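Local coordinates for YciF Bacterial Stress Response Protein (Salmonella enterica subsp. enterica serovar Typhimurium, PDB 4ERU) that is of unknown function, probably linked to bacterial stress response, and folds as a ferritin-like helix bundle that binds a pair of magnesium ions, at residues Ser18-Tyr21 and Ser22-Gln26; Lys140-Leu143 and Asp144-Gln148. All coordinates share one frame; numbering follows the deposited sequence.

Contact 1: Ser18-Tyr21 and Ser22-Gln26; sequences SDTY and SAEKQ. With MG (magnesium ion), chain E.
Tyr-21 and Lys-25 meet one turn apart on helix 9-37, a helix of the ferritin-like bundle that turns one side to the metal centre. Their contact is of the CH-pi kind. Lys-25 CD lies over one face of the phenol ring, 4.2 Å from the centroid of Tyr-21 and 22° off the ring normal, displaced toward the rim. With Tyr-21 CG anti to the backbone N (chi1 180°) and the lysine chain bent at chi3 (-56°), the ammonium end is carried out past the rim, bringing Lys-25 NZ within 3.5 Å of Tyr-21 CE2. Ile-58 and Ile-61 of helix 41-66 also touch the tyrosine.

Backbone hydrogen bonds of the i to i+4 type run through the segment, from Ser-22 N to Ser-18 O through Lys-25 N to Tyr-21 O. The shortest pairs include Glu-24 N and Thr-20 O at 2.9 Å.

A side-chain hydrogen bond repeats that spacing: Gln-26 NE2 donates to Ser-22 OG over 3.0 Å, with Ser-22 OG slightly out of the plane of the Gln-26 amide. Cys-78 binds both groups as well, through its N to Ser-22 OG and its O to Gln-26 NE2, tying the helix to the loop before helix 79-93.

Metal coordination involves Glu-24, whose OE1 also hydrogen-bonds Tyr-120 OH. Its CG passes 3.1 Å from Thr-20 O before the carboxylate grips one magnesium ion through both oxygens, with Glu-24 OE1 at 2.3 Å and Glu-24 OE2 at 2.4 Å from the metal.

Contact 2: Lys140-Leu143 and Asp144-Gln148; sequences KETL and DEEKQ. With MG (magnesium ion), chain D; MG (magnesium ion), chain E.
Glu-146 and Thr-142 stand side by side on helix 133-159, pointing the same way, one helical turn apart. Followed outward, the glutamate begins at CB, which lies 3.5 Å from Thr-142 O, the same carbonyl that accepts the hydrogen bond from Glu-146 N. CG then turns away from the helix, and the bend at chi2 (72°) carries CD up to the metals, where it is equally distant from both magnesium ions. The two oxygens part there. Glu-146 OE1 binds the chain D magnesium ion at 2.5 Å, whereas Glu-146 OE2 binds the chain E ion at 2.4 Å, so the carboxylate bridges the pair, a hallmark of dinuclear ferritin-like centres. Thr-142 CG2 reaches within 3.7 Å of Glu-146 OE2 and lines one flank of the bridging group, while Thr-142 OG1 accepts a hydrogen bond from Arg-60.

Leu-143 and Lys-147 make an aliphatic contact. The extended Lys-147 chain crosses Leu-143, with Lys-147 CE 4.0 Å from Leu-143 CD1; this pair lies on a flank of the helix, roughly at right angles to the metal-facing side. Glu-145 lays its CG 3.6 Å from Glu-141 O, the acceptor for its own backbone N. Its carboxylate is held by a salt bridge to Arg-60 and a hydrogen bond from Gln-57 NE2; the latter bond probably helps to orient Gln-57, whose OE1 coordinates the chain E ion.

Thr-142 and Glu-146 thus face inward between two helices of the bundle: Tyr-120 of helix 99-130 touches both, while Gln-57 and Glu-53 of helix 41-66 touch Thr-142 and Glu-146 respectively.

Contacts 1 and 2 lie on separate helices, their centres 16 Å apart, yet both end at the chain E magnesium ion. Across the bundle Glu-24 OE1 approaches Glu-146 OE2 to 3.8 Å; these like charges are probably tolerated because the cation lies between their carboxylates. Contact 1 supplies a chelating carboxylate and contact 2 a bridging one. A shared water completes the link between the ions, 2.1 Å from the chain E magnesium ion and 2.0 Å from the chain D magnesium ion. Gln-57 adds a ligand to the chain E ion; His-50, Glu-113 and Glu-116 bind the chain D ion. Tyr-120 touches residues of both contacts.

Contact 1: Ser18-Tyr21 and Ser22-Gln26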
# COMPACT_ATOMS: atom_id res chain seq x y z
N SER A 18 7.21 -13.05 7.85
CA SER A 18 6.83 -14.17 6.98
C SER A 18 5.93 -13.76 5.81
O SER A 18 6.10 -14.26 4.70
CB SER A 18 6.14 -15.27 7.80
OG SER A 18 7.00 -15.70 8.84
N ASP A 19 4.99 -12.85 6.08
CA ASP A 19 4.09 -12.30 5.07
C ASP A 19 4.92 -11.54 4.01
O ASP A 19 4.73 -11.73 2.80
CB ASP A 19 3.11 -11.35 5.79
CG ASP A 19 2.13 -10.63 4.85
OD1 ASP A 19 1.10 -11.24 4.48
OD2 ASP A 19 2.38 -9.43 4.50
N THR A 20 5.83 -10.68 4.48
CA THR A 20 6.67 -9.89 3.58
C THR A 20 7.56 -10.78 2.71
O THR A 20 7.77 -10.48 1.53
CB THR A 20 7.51 -8.90 4.41
OG1 THR A 20 6.58 -8.02 5.06
CG2 THR A 20 8.45 -8.07 3.57
N TYR A 21 8.10 -11.85 3.30
CA TYR A 21 8.96 -12.78 2.58
C TYR A 21 8.19 -13.45 1.44
O TYR A 21 8.68 -13.53 0.31
CB TYR A 21 9.47 -13.83 3.58
CG TYR A 21 10.38 -14.90 3.03
CD1 TYR A 21 11.64 -14.59 2.54
CD2 TYR A 21 10.01 -16.24 3.11
CE1 TYR A 21 12.52 -15.59 2.09
CE2 TYR A 21 10.88 -17.26 2.65
CZ TYR A 21 12.12 -16.92 2.13
OH TYR A 21 12.98 -17.91 1.68
N SER A 22 6.96 -13.89 1.72
CA SER A 22 6.09 -14.38 0.64
C SER A 22 5.79 -13.33 -0.43
O SER A 22 5.80 -13.62 -1.64
CB SER A 22 4.78 -14.91 1.21
OG SER A 22 3.86 -15.08 0.14
N ALA A 23 5.50 -12.10 0.01
CA ALA A 23 5.22 -10.99 -0.92
C ALA A 23 6.40 -10.78 -1.87
O ALA A 23 6.21 -10.62 -3.08
CB ALA A 23 4.94 -9.67 -0.12
N GLU A 24 7.62 -10.79 -1.32
CA GLU A 24 8.79 -10.57 -2.16
C GLU A 24 8.99 -11.71 -3.16
O GLU A 24 9.29 -11.45 -4.33
CB GLU A 24 10.05 -10.39 -1.32
CG GLU A 24 10.01 -9.26 -0.30
CD GLU A 24 10.29 -7.87 -0.84
OE1 GLU A 24 10.95 -7.07 -0.12
OE2 GLU A 24 9.83 -7.53 -1.95
N LYS A 25 8.81 -12.95 -2.71
CA LYS A 25 8.97 -14.12 -3.60
C LYS A 25 7.95 -14.08 -4.75
O LYS A 25 8.29 -14.31 -5.91
CB LYS A 25 8.85 -15.43 -2.83
CG LYS A 25 10.03 -15.67 -1.88
CD LYS A 25 10.10 -17.12 -1.32
CE LYS A 25 8.81 -17.55 -0.61
NZ LYS A 25 8.99 -18.87 0.13
N GLN A 26 6.69 -13.80 -4.41
CA GLN A 26 5.65 -13.61 -5.41
C GLN A 26 5.97 -12.51 -6.39
O GLN A 26 5.77 -12.69 -7.58
CB GLN A 26 4.33 -13.28 -4.77
CG GLN A 26 3.67 -14.41 -4.06
CD GLN A 26 2.37 -13.93 -3.45
OE1 GLN A 26 1.42 -13.60 -4.18
NE2 GLN A 26 2.32 -13.81 -2.11
MG MG E . 10.98 -5.40 -1.77
O HOH W 1 10.59 -5.21 -3.88

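Contact 2: Lys140-Leu143 and Asp144-Gln148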
# COMPACT_ATOMS: atom_id res chain seq x y z
N LYS A 140 15.96 -1.31 7.58
CA LYS A 140 16.03 0.09 7.20
C LYS A 140 16.63 0.25 5.81
O LYS A 140 16.21 1.13 5.07
CB LYS A 140 16.89 0.88 8.19
CG LYS A 140 16.16 1.34 9.42
CD LYS A 140 17.12 2.14 10.36
CE LYS A 140 16.33 3.03 11.30
NZ LYS A 140 17.16 4.09 12.01
N GLU A 141 17.61 -0.58 5.48
CA GLU A 141 18.18 -0.57 4.13
C GLU A 141 17.16 -0.93 3.04
O GLU A 141 17.09 -0.28 2.01
CB GLU A 141 19.36 -1.52 4.03
CG GLU A 141 20.69 -0.90 4.32
CD GLU A 141 21.82 -1.84 3.92
OE1 GLU A 141 22.42 -2.49 4.81
OE2 GLU A 141 22.08 -1.96 2.70
N THR A 142 16.38 -1.98 3.26
CA THR A 142 15.35 -2.33 2.28
C THR A 142 14.32 -1.19 2.19
O THR A 142 13.87 -0.82 1.10
CB THR A 142 14.64 -3.63 2.66
OG1 THR A 142 15.55 -4.73 2.51
CG2 THR A 142 13.36 -3.82 1.76
N LEU A 143 13.93 -0.65 3.34
CA LEU A 143 12.92 0.38 3.39
C LEU A 143 13.32 1.60 2.55
O LEU A 143 12.52 2.13 1.74
CB LEU A 143 12.69 0.80 4.84
CG LEU A 143 11.69 1.93 5.11
CD1 LEU A 143 10.30 1.60 4.56
CD2 LEU A 143 11.62 2.21 6.61
N ASP A 144 14.57 2.02 2.73
CA ASP A 144 15.15 3.09 1.95
C ASP A 144 15.09 2.79 0.46
O ASP A 144 14.61 3.63 -0.31
CB ASP A 144 16.60 3.36 2.40
CG ASP A 144 17.28 4.42 1.55
OD1 ASP A 144 17.07 5.62 1.82
OD2 ASP A 144 17.99 4.04 0.59
N GLU A 145 15.57 1.61 0.04
CA GLU A 145 15.42 1.18 -1.36
C GLU A 145 13.96 1.20 -1.86
O GLU A 145 13.69 1.60 -3.00
CB GLU A 145 15.98 -0.23 -1.57
CG GLU A 145 17.50 -0.28 -1.61
CD GLU A 145 18.02 -1.71 -1.49
OE1 GLU A 145 17.21 -2.67 -1.48
OE2 GLU A 145 19.26 -1.86 -1.42
N GLU A 146 13.02 0.77 -1.03
CA GLU A 146 11.64 0.70 -1.47
C GLU A 146 11.13 2.12 -1.73
O GLU A 146 10.44 2.39 -2.73
CB GLU A 146 10.80 -0.06 -0.42
CG GLU A 146 9.84 -1.11 -0.97
CD GLU A 146 10.52 -2.35 -1.50
OE1 GLU A 146 10.86 -2.40 -2.71
OE2 GLU A 146 10.66 -3.30 -0.71
N LYS A 147 11.50 3.06 -0.87
CA LYS A 147 11.09 4.45 -1.07
C LYS A 147 11.69 5.06 -2.34
O LYS A 147 10.99 5.76 -3.07
CB LYS A 147 11.41 5.31 0.16
CG LYS A 147 10.58 4.91 1.38
CD LYS A 147 11.04 5.66 2.65
CE LYS A 147 10.01 5.48 3.76
NZ LYS A 147 10.43 5.96 5.13
N GLN A 148 12.97 4.78 -2.60
CA GLN A 148 13.63 5.16 -3.87
C GLN A 148 12.99 4.55 -5.10
O GLN A 148 12.92 5.19 -6.14
CB GLN A 148 15.12 4.79 -3.85
CG GLN A 148 15.88 5.54 -2.75
CD GLN A 148 15.71 7.06 -2.90
OE1 GLN A 148 15.20 7.74 -1.99
NE2 GLN A 148 16.09 7.59 -4.05
MG MG D . 9.22 -3.70 -4.00
MG MG E . 10.98 -5.40 -1.77
O HOH W 1 10.59 -5.21 -3.88